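Glycosyl transferase family 9 (PDB 3TOV) probably transfers a sugar, as do its heptosyltransferase relatives, from a nucleotide-activated donor to an acceptor, using a two-domain GT-B scaffold. Local coordinates at residues 29-33 against 57-61; 185-191 against 218-223; 305-310 against 331-337; 69-74 against 101-105. One frame throughout, in Å; residues are numbered along the deposited sequence.

How the contacts relate
Contacts 1 and 4 lie at the surface beside the first parallel sheet, whereas contact 2 lies within the second and contact 3 beside it, as expected of a GT-B fold with two Rossmann-like halves. Contact 2 is the most buried: strands 187-191 and 219-222 pair by backbone bonds and stacked phenylalanines. Contact 3, partly buried, joins the end of strand 302-305 and helix 307-316 to the last helix of the chain through aliphatic packing and a serine-held glutamine; helix 203-216 borders both. Strand 61-65 follows the loop of contact 1 and precedes the first helix of contact 4. These two contacts rest largely on arginines, salt-bridged in contact 1 and packed under isoleucine in contact 4.

Contact 1: 29-33 against 57-61; sequences LEVLR and PNIDE
Around the flat guanidinium of Arg-33, Asp-60 takes an edge: its OD2 lies only 5° out of the guanidinium plane and 3.0 Å from NH1 in a salt bridge. The two planar groups are not coplanar, however, their planes standing 58° apart, and NH1 comes to OD2 from above the carboxylate plane. Obliquely to the guanidinium sits the backbone oxygen of Asn-58, to which NE and NH1 of Arg-33 each give a weak, bent hydrogen bond (NE to O 3.1 Å, NH1 to O 3.0 Å). The amide of Asn-58 lies nearly parallel to the guanidinium, 15° off, as the two side chains run antiparallel alongside one another; its OD1 rests against CB of Arg-33 at 3.3 Å. Helix 26-35 is thereby fastened to the loop entering strand 61-65 on the outer edge of a parallel, Rossmann-like sheet, beside strand 40-46, which both segments also touch. That strand shares the polar groups: Asp-60 OD2 also receives the amide of Ile-41, and Arg-33 NH2 reaches the carbonyl of Ser-39 just before it. Arginine suits this place because its several N-H groups can serve a carboxylate and two carbonyls at once, and it gets there by a folded chain, bent at chi2 and chi3. At the Leu-29 end the contact turns apolar, with Leu-29 CD1 touching Ile-59 CD1 at 3.7 Å, both residues also packing on Tyr-43.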
loop_
_atom_site.group_PDB
_atom_site.type_symbol
_atom_site.label_atom_id
_atom_site.label_comp_id
_atom_site.label_asym_id
_atom_site.label_seq_id
_atom_site.Cartn_x
_atom_site.Cartn_y
_atom_site.Cartn_z
ATOM N N LEU A 29 -11.360 -4.828 5.367
ATOM C CA LEU A 29 -11.272 -5.714 6.517
ATOM C C LEU A 29 -11.827 -5.105 7.785
ATOM O O LEU A 29 -12.162 -5.828 8.733
ATOM C CB LEU A 29 -9.828 -6.093 6.766
ATOM C CG LEU A 29 -9.382 -7.326 6.020
ATOM C CD1 LEU A 29 -7.925 -7.523 6.301
ATOM C CD2 LEU A 29 -10.209 -8.484 6.513
ATOM N N GLU A 30 -11.865 -3.777 7.823
ATOM C CA GLU A 30 -12.467 -3.080 8.946
ATOM C C GLU A 30 -13.970 -3.151 8.780
ATOM O O GLU A 30 -14.701 -3.438 9.730
ATOM C CB GLU A 30 -12.030 -1.627 8.984
ATOM C CG GLU A 30 -12.823 -0.786 9.968
ATOM C CD GLU A 30 -12.517 0.713 9.861
ATOM O OE1 GLU A 30 -11.935 1.140 8.833
ATOM O OE2 GLU A 30 -12.853 1.462 10.811
ATOM N N VAL A 31 -14.421 -2.891 7.557
ATOM C CA VAL A 31 -15.839 -2.919 7.231
ATOM C C VAL A 31 -16.417 -4.311 7.471
ATOM O O VAL A 31 -17.530 -4.460 7.989
ATOM C CB VAL A 31 -16.072 -2.483 5.777
ATOM C CG1 VAL A 31 -17.486 -2.788 5.342
ATOM C CG2 VAL A 31 -15.807 -1.021 5.651
ATOM N N LEU A 32 -15.647 -5.330 7.101
ATOM C CA LEU A 32 -16.073 -6.695 7.321
ATOM C C LEU A 32 -16.313 -6.892 8.791
ATOM O O LEU A 32 -17.407 -7.219 9.208
ATOM C CB LEU A 32 -15.002 -7.666 6.870
ATOM C CG LEU A 32 -15.383 -9.100 7.237
ATOM C CD1 LEU A 32 -16.679 -9.483 6.528
ATOM C CD2 LEU A 32 -14.274 -10.091 6.911
ATOM N N ARG A 33 -15.275 -6.679 9.583
ATOM C CA ARG A 33 -15.356 -6.907 11.022
ATOM C C ARG A 33 -16.482 -6.090 11.700
ATOM O O ARG A 33 -16.949 -6.437 12.792
ATOM C CB ARG A 33 -13.982 -6.661 11.669
ATOM C CG ARG A 33 -13.980 -6.576 13.192
ATOM C CD ARG A 33 -14.416 -7.858 13.848
ATOM N NE ARG A 33 -13.378 -8.871 13.773
ATOM C CZ ARG A 33 -13.623 -10.175 13.775
ATOM N NH1 ARG A 33 -12.613 -11.039 13.699
ATOM N NH2 ARG A 33 -14.879 -10.611 13.843
ATOM N N PRO A 57 -6.203 -5.643 14.056
ATOM C CA PRO A 57 -7.312 -5.729 15.012
ATOM C C PRO A 57 -8.507 -6.499 14.470
ATOM O O PRO A 57 -9.261 -7.093 15.239
ATOM C CB PRO A 57 -7.690 -4.261 15.239
ATOM C CG PRO A 57 -6.537 -3.453 14.673
ATOM C CD PRO A 57 -6.017 -4.279 13.548
ATOM N N ASN A 58 -8.655 -6.497 13.152
ATOM C CA ASN A 58 -9.826 -7.071 12.514
ATOM C C ASN A 58 -9.757 -8.585 12.261
ATOM O O ASN A 58 -10.787 -9.243 12.057
ATOM C CB ASN A 58 -10.136 -6.304 11.228
ATOM C CG ASN A 58 -10.433 -4.840 11.491
ATOM O OD1 ASN A 58 -11.547 -4.483 11.875
ATOM N ND2 ASN A 58 -9.436 -3.984 11.291
ATOM N N ILE A 59 -8.551 -9.142 12.299
ATOM C CA ILE A 59 -8.370 -10.561 12.002
ATOM C C ILE A 59 -8.130 -11.444 13.236
ATOM O O ILE A 59 -7.655 -10.975 14.274
ATOM C CB ILE A 59 -7.264 -10.748 10.974
ATOM C CG1 ILE A 59 -7.670 -10.045 9.692
ATOM C CG2 ILE A 59 -7.036 -12.217 10.689
ATOM C CD1 ILE A 59 -6.663 -10.183 8.608
ATOM N N ASP A 60 -8.491 -12.718 13.115
ATOM C CA ASP A 60 -8.338 -13.680 14.201
ATOM C C ASP A 60 -7.176 -14.592 13.890
ATOM O O ASP A 60 -6.532 -15.126 14.793
ATOM C CB ASP A 60 -9.582 -14.563 14.333
ATOM C CG ASP A 60 -10.826 -13.782 14.656
ATOM O OD1 ASP A 60 -10.826 -13.054 15.671
ATOM O OD2 ASP A 60 -11.802 -13.901 13.886
ATOM N N GLU A 61 -6.931 -14.788 12.601
ATOM C CA GLU A 61 -6.027 -15.827 12.154
ATOM C C GLU A 61 -5.516 -15.480 10.772
ATOM O O GLU A 61 -6.296 -15.252 9.850
ATOM C CB GLU A 61 -6.749 -17.175 12.120
ATOM C CG GLU A 61 -5.868 -18.369 12.457
ATOM C CD GLU A 61 -6.084 -18.881 13.881
ATOM O OE1 GLU A 61 -5.168 -18.731 14.720
ATOM O OE2 GLU A 61 -7.167 -19.443 14.163
#

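Contact 2: 185-191 against 218-223; sequences DILIGFN and YKTVFF
Strands 187-191 and 219-222 run parallel, their directions 24° apart, joined by backbone bonds such as Ile-188 N to Lys-219 O (2.8 Å). Phe-190 N to Val-221 O (2.9 Å) is another, and the pairing carries on past the strand end, where Phe-223 N meets Phe-190 O at 3.0 Å. On the face carrying Ile-188, Phe-190, Thr-220 and Phe-222, the two phenylalanines form an offset stack, centroids 4.8 Å apart and planes at 10°. Each CG stands anti to its own carbonyl carbon (chi1 -57° in Phe-190), and with both side chains leaning the same way, CB of Phe-190 comes over the Phe-222 ring in a CH-pi contact. Flat rings suit neighbouring positions in register because they can lie against each other at strand spacing. On the other face, Leu-187 and Val-221 cross at about a right angle, while Gly-189 leaves room for the ring of Phe-223. Nearer the surface, Lys-219 lays its CB on Leu-187 CD1 and runs past Asp-185, its NZ remaining 4.0 Å from OD1, beyond a salt bridge; that oxygen accepts the amide of Thr-182. An alanine in place of Lys-219 would probably leave Asp-185 without its nearby positive charge or the CG and CE methylenes lying against it. The pair belongs to a beta-alpha-beta crossover whose helix 203-216 packs on both phenylalanines; Tyr-176 of helix 166-178 touches Leu-187 and Val-221, and strand 264-268 flanks 187-191.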
loop_
_atom_site.group_PDB
_atom_site.type_symbol
_atom_site.label_atom_id
_atom_site.label_comp_id
_atom_site.label_asym_id
_atom_site.label_seq_id
_atom_site.Cartn_x
_atom_site.Cartn_y
_atom_site.Cartn_z
ATOM N N ASP A 185 13.025 16.753 15.965
ATOM C CA ASP A 185 13.309 17.081 14.568
ATOM C C ASP A 185 12.118 16.825 13.646
ATOM O O ASP A 185 11.320 15.916 13.875
ATOM C CB ASP A 185 14.529 16.301 14.056
ATOM C CG ASP A 185 15.852 16.894 14.528
ATOM O OD1 ASP A 185 16.788 16.113 14.812
ATOM O OD2 ASP A 185 15.963 18.138 14.609
ATOM N N ILE A 186 12.010 17.638 12.598
ATOM C CA ILE A 186 11.017 17.433 11.547
ATOM C C ILE A 186 11.623 16.611 10.417
ATOM O O ILE A 186 12.406 17.103 9.614
ATOM C CB ILE A 186 10.421 18.765 10.995
ATOM C CG1 ILE A 186 9.280 19.258 11.887
ATOM C CG2 ILE A 186 9.871 18.572 9.584
ATOM C CD1 ILE A 186 9.713 19.722 13.247
ATOM N N LEU A 187 11.252 15.341 10.376
ATOM C CA LEU A 187 11.775 14.423 9.386
ATOM C C LEU A 187 10.916 14.405 8.129
ATOM O O LEU A 187 9.715 14.152 8.196
ATOM C CB LEU A 187 11.802 13.026 9.976
ATOM C CG LEU A 187 12.453 11.994 9.072
ATOM C CD1 LEU A 187 13.884 12.437 8.760
ATOM C CD2 LEU A 187 12.409 10.632 9.740
ATOM N N ILE A 188 11.527 14.678 6.981
ATOM C CA ILE A 188 10.829 14.484 5.712
ATOM C C ILE A 188 11.529 13.379 4.910
ATOM O O ILE A 188 12.726 13.451 4.645
ATOM C CB ILE A 188 10.611 15.815 4.875
ATOM C CG1 ILE A 188 11.135 15.652 3.460
ATOM C CG2 ILE A 188 11.197 17.072 5.551
ATOM C CD1 ILE A 188 10.258 14.775 2.628
ATOM N N GLY A 189 10.772 12.350 4.543
ATOM C CA GLY A 189 11.335 11.179 3.905
ATOM C C GLY A 189 10.981 11.017 2.444
ATOM O O GLY A 189 9.959 11.505 1.985
ATOM N N PHE A 190 11.848 10.316 1.722
ATOM C CA PHE A 190 11.704 10.084 0.294
ATOM C C PHE A 190 11.701 8.601 -0.022
ATOM O O PHE A 190 12.559 7.849 0.436
ATOM C CB PHE A 190 12.879 10.695 -0.456
ATOM C CG PHE A 190 13.056 12.149 -0.211
ATOM C CD1 PHE A 190 12.682 13.075 -1.172
ATOM C CD2 PHE A 190 13.591 12.602 0.987
ATOM C CE1 PHE A 190 12.845 14.421 -0.944
ATOM C CE2 PHE A 190 13.753 13.956 1.219
ATOM C CZ PHE A 190 13.385 14.862 0.253
ATOM N N ASN A 191 10.736 8.192 -0.829
ATOM C CA ASN A 191 10.731 6.874 -1.420
ATOM C C ASN A 191 10.685 7.105 -2.921
ATOM O O ASN A 191 9.624 7.323 -3.492
ATOM C CB ASN A 191 9.526 6.063 -0.917
ATOM C CG ASN A 191 9.191 4.871 -1.808
ATOM O OD1 ASN A 191 10.064 4.078 -2.190
ATOM N ND2 ASN A 191 7.912 4.740 -2.144
ATOM N N TYR A 218 15.571 20.782 8.232
ATOM C CA TYR A 218 14.870 19.515 8.228
ATOM C C TYR A 218 15.874 18.364 8.184
ATOM O O TYR A 218 17.027 18.546 7.775
ATOM C CB TYR A 218 13.934 19.429 7.019
ATOM C CG TYR A 218 12.840 20.472 6.953
ATOM C CD1 TYR A 218 11.547 20.190 7.385
ATOM C CD2 TYR A 218 13.088 21.727 6.423
ATOM C CE1 TYR A 218 10.538 21.144 7.305
ATOM C CE2 TYR A 218 12.091 22.685 6.339
ATOM C CZ TYR A 218 10.820 22.390 6.777
ATOM O OH TYR A 218 9.845 23.357 6.682
ATOM N N LYS A 219 15.423 17.184 8.606
ATOM C CA LYS A 219 16.168 15.940 8.405
ATOM C C LYS A 219 15.467 15.090 7.335
ATOM O O LYS A 219 14.244 15.146 7.182
ATOM C CB LYS A 219 16.306 15.157 9.710
ATOM C CG LYS A 219 16.807 15.976 10.893
ATOM C CD LYS A 219 18.327 16.079 10.953
ATOM C CE LYS A 219 18.780 16.559 12.338
ATOM N NZ LYS A 219 20.184 16.188 12.695
ATOM N N THR A 220 16.253 14.304 6.602
ATOM C CA THR A 220 15.771 13.631 5.401
ATOM C C THR A 220 16.204 12.163 5.323
ATOM O O THR A 220 17.392 11.867 5.370
ATOM C CB THR A 220 16.274 14.371 4.141
ATOM O OG1 THR A 220 17.689 14.192 4.001
ATOM C CG2 THR A 220 15.981 15.867 4.244
ATOM N N VAL A 221 15.242 11.251 5.203
ATOM C CA VAL A 221 15.529 9.820 5.062
ATOM C C VAL A 221 15.284 9.355 3.645
ATOM O O VAL A 221 14.521 9.969 2.913
ATOM C CB VAL A 221 14.593 8.948 5.912
ATOM C CG1 VAL A 221 15.386 7.908 6.699
ATOM C CG2 VAL A 221 13.741 9.800 6.818
ATOM N N PHE A 222 15.919 8.251 3.271
ATOM C CA PHE A 222 15.653 7.612 1.988
ATOM C C PHE A 222 15.329 6.132 2.198
ATOM O O PHE A 222 16.044 5.415 2.898
ATOM C CB PHE A 222 16.829 7.810 1.024
ATOM C CG PHE A 222 16.951 9.219 0.509
ATOM C CD1 PHE A 222 16.583 9.536 -0.790
ATOM C CD2 PHE A 222 17.406 10.238 1.331
ATOM C CE1 PHE A 222 16.687 10.848 -1.270
ATOM C CE2 PHE A 222 17.505 11.541 0.865
ATOM C CZ PHE A 222 17.148 11.843 -0.441
ATOM N N PHE A 223 14.228 5.689 1.611
ATOM C CA PHE A 223 13.758 4.337 1.825
ATOM C C PHE A 223 14.071 3.465 0.618
ATOM O O PHE A 223 14.865 3.851 -0.227
ATOM C CB PHE A 223 12.267 4.350 2.147
ATOM C CG PHE A 223 11.930 5.121 3.398
ATOM C CD1 PHE A 223 12.105 4.552 4.647
ATOM C CD2 PHE A 223 11.433 6.410 3.326
ATOM C CE1 PHE A 223 11.788 5.255 5.805
ATOM C CE2 PHE A 223 11.113 7.117 4.482
ATOM C CZ PHE A 223 11.290 6.535 5.721
#

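Contact 3: 305-310 against 331-337; sequences LETMDS and VISEEQV
Ser-310 turns its OG anti to the carbonyl carbon (chi1 -62°), toward Gln-336, whose CG has the same setting at chi1 -71° and whose chain then runs extended, bringing its amide to the hydroxyl. Ser-310 OG donates to Gln-336 OE1 at 2.9 Å, in the carbonyl plane and on a lone pair. From the opposite side, Ser-333 OG donates to Gln-336 OE1 at 3.1 Å, in plane to the other lone pair. Two hydroxyls thus grip one oxygen and help to fix the rotation of the amide; glutamine suits the place because its length spans between helices while its carbonyl can accept twice. The partners are the end of strand 302-305, at the edge of the second Rossmann-like sheet, with the first turn of helix 307-316, and the lead-in and first turn of helix 334-347, the last in the chain. Alongside this polar link the side chains are aliphatic. Leu-305 crosses Ile-332 obliquely, CB of the leucine lying 3.6 Å from CD1 of the isoleucine, and Leu-305 CD1 meets Val-337 CG2 at 4.0 Å, about at a right angle. Thr-307 OG1 borders Val-331 CG2. Trp-201 NE1 bonds to the carbonyl of Ile-332, while Val-337 continues the apolar packing onto Val-209 of helix 203-216.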
loop_
_atom_site.group_PDB
_atom_site.type_symbol
_atom_site.label_atom_id
_atom_site.label_comp_id
_atom_site.label_asym_id
_atom_site.label_seq_id
_atom_site.Cartn_x
_atom_site.Cartn_y
_atom_site.Cartn_z
ATOM N N LEU A 305 0.702 15.287 -7.729
ATOM C CA LEU A 305 1.177 16.171 -8.781
ATOM C C LEU A 305 1.115 15.426 -10.090
ATOM O O LEU A 305 1.872 14.485 -10.288
ATOM C CB LEU A 305 2.616 16.625 -8.507
ATOM C CG LEU A 305 2.864 17.217 -7.111
ATOM C CD1 LEU A 305 4.339 17.458 -6.829
ATOM C CD2 LEU A 305 2.051 18.488 -6.909
ATOM N N GLU A 306 0.202 15.832 -10.973
ATOM C CA GLU A 306 0.152 15.254 -12.310
ATOM C C GLU A 306 0.395 16.280 -13.418
ATOM O O GLU A 306 0.497 17.479 -13.171
ATOM C CB GLU A 306 -1.150 14.480 -12.530
ATOM C CG GLU A 306 -2.300 14.922 -11.640
ATOM C CD GLU A 306 -3.521 14.018 -11.762
ATOM O OE1 GLU A 306 -3.544 13.133 -12.661
ATOM O OE2 GLU A 306 -4.451 14.209 -10.947
ATOM N N THR A 307 0.508 15.785 -14.643
ATOM C CA THR A 307 0.822 16.608 -15.799
ATOM C C THR A 307 0.013 17.923 -15.959
ATOM O O THR A 307 0.615 18.982 -16.126
ATOM C CB THR A 307 0.764 15.767 -17.093
ATOM O OG1 THR A 307 1.826 14.807 -17.086
ATOM C CG2 THR A 307 0.906 16.670 -18.323
HETATM N N MSE A 308 -1.323 17.860 -15.926
HETATM C CA MSE A 308 -2.143 19.079 -15.999
HETATM C C MSE A 308 -1.666 20.160 -15.032
HETATM O O MSE A 308 -1.457 21.310 -15.431
HETATM C CB MSE A 308 -3.625 18.811 -15.707
HETATM C CG MSE A 308 -4.560 18.747 -16.917
HETATM SE SE MSE A 308 -4.294 20.037 -18.370
HETATM C CE MSE A 308 -3.663 21.507 -17.295
ATOM N N ASP A 309 -1.519 19.801 -13.758
ATOM C CA ASP A 309 -1.093 20.774 -12.758
ATOM C C ASP A 309 0.200 21.424 -13.196
ATOM O O ASP A 309 0.420 22.621 -13.002
ATOM C CB ASP A 309 -0.871 20.100 -11.418
ATOM C CG ASP A 309 -1.950 19.126 -11.092
ATOM O OD1 ASP A 309 -2.878 19.019 -11.917
ATOM O OD2 ASP A 309 -1.872 18.480 -10.026
ATOM N N SER A 310 1.061 20.616 -13.786
ATOM C CA SER A 310 2.313 21.106 -14.294
ATOM C C SER A 310 2.084 22.055 -15.447
ATOM O O SER A 310 2.685 23.116 -15.500
ATOM C CB SER A 310 3.191 19.935 -14.705
ATOM O OG SER A 310 3.469 19.135 -13.565
ATOM N N VAL A 331 8.018 16.435 -16.129
ATOM C CA VAL A 331 7.264 17.672 -16.207
ATOM C C VAL A 331 7.033 18.274 -14.822
ATOM O O VAL A 331 6.528 19.398 -14.704
ATOM C CB VAL A 331 5.933 17.495 -16.952
ATOM C CG1 VAL A 331 6.201 17.136 -18.404
ATOM C CG2 VAL A 331 5.069 16.447 -16.275
ATOM N N ILE A 332 7.414 17.543 -13.774
ATOM C CA ILE A 332 7.263 18.066 -12.417
ATOM C C ILE A 332 8.510 18.802 -11.923
ATOM O O ILE A 332 9.636 18.372 -12.160
ATOM C CB ILE A 332 6.872 16.988 -11.410
ATOM C CG1 ILE A 332 5.790 16.071 -11.993
ATOM C CG2 ILE A 332 6.392 17.642 -10.125
ATOM C CD1 ILE A 332 4.994 15.310 -10.936
ATOM N N SER A 333 8.284 19.913 -11.226
ATOM C CA SER A 333 9.339 20.844 -10.850
ATOM C C SER A 333 9.781 20.675 -9.418
ATOM O O SER A 333 8.968 20.415 -8.534
ATOM C CB SER A 333 8.816 22.264 -10.973
ATOM O OG SER A 333 7.879 22.346 -12.018
ATOM N N GLU A 334 11.072 20.857 -9.179
ATOM C CA GLU A 334 11.546 21.062 -7.826
ATOM C C GLU A 334 10.583 22.032 -7.096
ATOM O O GLU A 334 10.070 21.730 -6.010
ATOM C CB GLU A 334 12.983 21.590 -7.849
ATOM C CG GLU A 334 13.984 20.685 -8.607
ATOM C CD GLU A 334 15.418 21.256 -8.662
ATOM O OE1 GLU A 334 16.171 20.888 -9.605
ATOM O OE2 GLU A 334 15.788 22.068 -7.769
ATOM N N GLU A 335 10.305 23.180 -7.709
ATOM C CA GLU A 335 9.396 24.156 -7.102
ATOM C C GLU A 335 7.987 23.569 -6.870
ATOM O O GLU A 335 7.417 23.724 -5.788
ATOM C CB GLU A 335 9.391 25.490 -7.859
ATOM C CG GLU A 335 9.809 25.396 -9.345
ATOM C CD GLU A 335 11.299 25.051 -9.562
ATOM O OE1 GLU A 335 12.154 25.503 -8.764
ATOM O OE2 GLU A 335 11.621 24.329 -10.538
ATOM N N GLN A 336 7.434 22.853 -7.840
ATOM C CA GLN A 336 6.177 22.145 -7.556
ATOM C C GLN A 336 6.292 21.263 -6.303
ATOM O O GLN A 336 5.481 21.368 -5.383
ATOM C CB GLN A 336 5.704 21.303 -8.746
ATOM C CG GLN A 336 5.193 22.105 -9.915
ATOM C CD GLN A 336 4.532 21.244 -10.961
ATOM O OE1 GLN A 336 5.058 21.074 -12.061
ATOM N NE2 GLN A 336 3.364 20.698 -10.630
ATOM N N VAL A 337 7.297 20.391 -6.268
ATOM C CA VAL A 337 7.447 19.487 -5.135
ATOM C C VAL A 337 7.612 20.282 -3.842
ATOM O O VAL A 337 6.827 20.114 -2.892
ATOM C CB VAL A 337 8.618 18.486 -5.325
ATOM C CG1 VAL A 337 8.840 17.678 -4.054
ATOM C CG2 VAL A 337 8.330 17.554 -6.494
#

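Contact 4: 69-74 against 101-105; sequences GRHNSI and RTSYL. With SO4 (sulfate ion), chain F.
Gly-69, at the N-cap position of helix 70-87, lies 4.0 Å through its O from Arg-101 NH1. The same oxygen takes two bonds from Ser-73, one from its N and one from its OG (2.7 Å), and the missing side chain leaves room for a sulfate ion, probably from the crystallisation liquor. At Arg-70, Arg-101 NH2 comes to the edge of the guanidinium, in its plane; the two groups, planes 54° apart, are like charges that offer each other no acceptor, and their exact placement is doubtful. His-71, poorly ordered, and Asn-72 face the sulfate instead: Asn-72 N donates to its O4 at 3.2 Å, as suits an anion at a helix N-terminus. Ile-74 lays CD1 over the centre of the Arg-101 guanidinium, 3.5 Å above its plane, an aliphatic carbon packed on the flat face of a cation whose chain reaches across extended from CG to NE. An alanine at Arg-101 would probably leave Ile-74 without that flat surface and open a gap between the helices. Tyr-104, close to Ile-74, bonds through OH to Asn-78. The two helices, their short axes 33° from parallel, come before and after strand 92-95, and deeper in, Leu-105 packs on Leu-77 and Val-80 while Thr-102 touches Asn-95.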
loop_
_atom_site.group_PDB
_atom_site.type_symbol
_atom_site.label_atom_id
_atom_site.label_comp_id
_atom_site.label_asym_id
_atom_site.label_seq_id
_atom_site.Cartn_x
_atom_site.Cartn_y
_atom_site.Cartn_z
ATOM N N GLY A 69 7.514 -21.917 -8.557
ATOM C CA GLY A 69 7.075 -22.596 -9.758
ATOM C C GLY A 69 5.639 -23.058 -9.610
ATOM O O GLY A 69 4.959 -22.693 -8.650
ATOM N N ARG A 70 5.183 -23.870 -10.558
ATOM C CA ARG A 70 3.798 -24.335 -10.579
ATOM C C ARG A 70 3.482 -25.404 -9.523
ATOM O O ARG A 70 2.606 -25.214 -8.671
ATOM C CB ARG A 70 3.412 -24.820 -11.987
ATOM C CG ARG A 70 2.548 -26.081 -12.013
ATOM C CD ARG A 70 1.366 -25.957 -12.962
ATOM N NE ARG A 70 1.755 -25.456 -14.275
ATOM C CZ ARG A 70 1.604 -24.195 -14.662
ATOM N NH1 ARG A 70 1.068 -23.304 -13.836
ATOM N NH2 ARG A 70 1.984 -23.831 -15.877
ATOM N N HIS A 71 4.202 -26.522 -9.590
ATOM C CA HIS A 71 3.989 -27.647 -8.688
ATOM C C HIS A 71 4.103 -27.181 -7.244
ATOM O O HIS A 71 3.265 -27.509 -6.402
ATOM C CB HIS A 71 5.028 -28.736 -8.963
ATOM C CG HIS A 71 5.444 -28.826 -10.399
ATOM N ND1 HIS A 71 4.616 -28.461 -11.440
ATOM C CD2 HIS A 71 6.605 -29.231 -10.967
ATOM C CE1 HIS A 71 5.247 -28.643 -12.587
ATOM N NE2 HIS A 71 6.455 -29.109 -12.327
ATOM N N ASN A 72 5.159 -26.414 -6.981
ATOM C CA ASN A 72 5.421 -25.823 -5.672
ATOM C C ASN A 72 4.216 -25.051 -5.141
ATOM O O ASN A 72 3.731 -25.310 -4.039
ATOM C CB ASN A 72 6.659 -24.913 -5.747
ATOM C CG ASN A 72 6.864 -24.083 -4.488
ATOM O OD1 ASN A 72 6.392 -22.947 -4.392
ATOM N ND2 ASN A 72 7.584 -24.644 -3.522
ATOM N N SER A 73 3.732 -24.105 -5.934
ATOM C CA SER A 73 2.593 -23.304 -5.531
ATOM C C SER A 73 1.415 -24.191 -5.138
ATOM O O SER A 73 0.982 -24.179 -3.982
ATOM C CB SER A 73 2.199 -22.346 -6.652
ATOM O OG SER A 73 3.266 -21.463 -6.940
ATOM N N ILE A 74 0.915 -24.973 -6.095
ATOM C CA ILE A 74 -0.310 -25.751 -5.892
ATOM C C ILE A 74 -0.191 -26.765 -4.753
ATOM O O ILE A 74 -1.129 -26.970 -3.982
ATOM C CB ILE A 74 -0.777 -26.453 -7.185
ATOM C CG1 ILE A 74 -1.786 -25.584 -7.935
ATOM C CG2 ILE A 74 -1.447 -27.768 -6.857
ATOM C CD1 ILE A 74 -1.221 -24.318 -8.506
ATOM N N ARG A 101 -4.882 -19.291 -9.835
ATOM C CA ARG A 101 -4.273 -19.877 -8.653
ATOM C C ARG A 101 -5.046 -19.593 -7.361
ATOM O O ARG A 101 -5.363 -20.509 -6.609
ATOM C CB ARG A 101 -2.815 -19.469 -8.537
ATOM C CG ARG A 101 -1.901 -20.527 -9.102
ATOM C CD ARG A 101 -0.531 -19.990 -9.441
ATOM N NE ARG A 101 0.433 -21.080 -9.550
ATOM C CZ ARG A 101 0.540 -21.898 -10.594
ATOM N NH1 ARG A 101 1.452 -22.857 -10.576
ATOM N NH2 ARG A 101 -0.258 -21.767 -11.647
ATOM N N THR A 102 -5.366 -18.336 -7.095
ATOM C CA THR A 102 -6.100 -18.049 -5.877
ATOM C C THR A 102 -7.531 -18.525 -5.999
ATOM O O THR A 102 -8.146 -18.945 -5.022
ATOM C CB THR A 102 -6.095 -16.576 -5.529
ATOM O OG1 THR A 102 -4.751 -16.167 -5.267
ATOM C CG2 THR A 102 -6.920 -16.349 -4.284
ATOM N N SER A 103 -8.071 -18.459 -7.203
ATOM C CA SER A 103 -9.422 -18.933 -7.409
ATOM C C SER A 103 -9.420 -20.411 -7.071
ATOM O O SER A 103 -10.266 -20.892 -6.332
ATOM C CB SER A 103 -9.872 -18.683 -8.847
ATOM O OG SER A 103 -9.876 -17.297 -9.138
ATOM N N TYR A 104 -8.439 -21.130 -7.588
ATOM C CA TYR A 104 -8.288 -22.518 -7.222
ATOM C C TYR A 104 -8.356 -22.695 -5.710
ATOM O O TYR A 104 -9.155 -23.472 -5.193
ATOM C CB TYR A 104 -6.957 -23.054 -7.738
ATOM C CG TYR A 104 -6.650 -24.438 -7.242
ATOM C CD1 TYR A 104 -7.147 -25.551 -7.897
ATOM C CD2 TYR A 104 -5.879 -24.627 -6.108
ATOM C CE1 TYR A 104 -6.868 -26.818 -7.444
ATOM C CE2 TYR A 104 -5.597 -25.888 -5.643
ATOM C CZ TYR A 104 -6.093 -26.983 -6.312
ATOM O OH TYR A 104 -5.827 -28.246 -5.843
ATOM N N LEU A 105 -7.503 -21.975 -4.998
ATOM C CA LEU A 105 -7.452 -22.097 -3.550
ATOM C C LEU A 105 -8.840 -21.969 -2.906
ATOM O O LEU A 105 -9.262 -22.852 -2.164
ATOM C CB LEU A 105 -6.478 -21.075 -2.963
ATOM C CG LEU A 105 -6.481 -21.040 -1.440
ATOM C CD1 LEU A 105 -6.294 -22.443 -0.896
ATOM C CD2 LEU A 105 -5.399 -20.113 -0.930
HETATM S S SO4 F . 8.653 -26.128 -8.721
HETATM O O1 SO4 F . 8.297 -27.537 -8.585
HETATM O O2 SO4 F . 9.315 -25.651 -7.507
HETATM O O3 SO4 F . 9.527 -25.959 -9.878
HETATM O O4 SO4 F . 7.432 -25.360 -8.932
#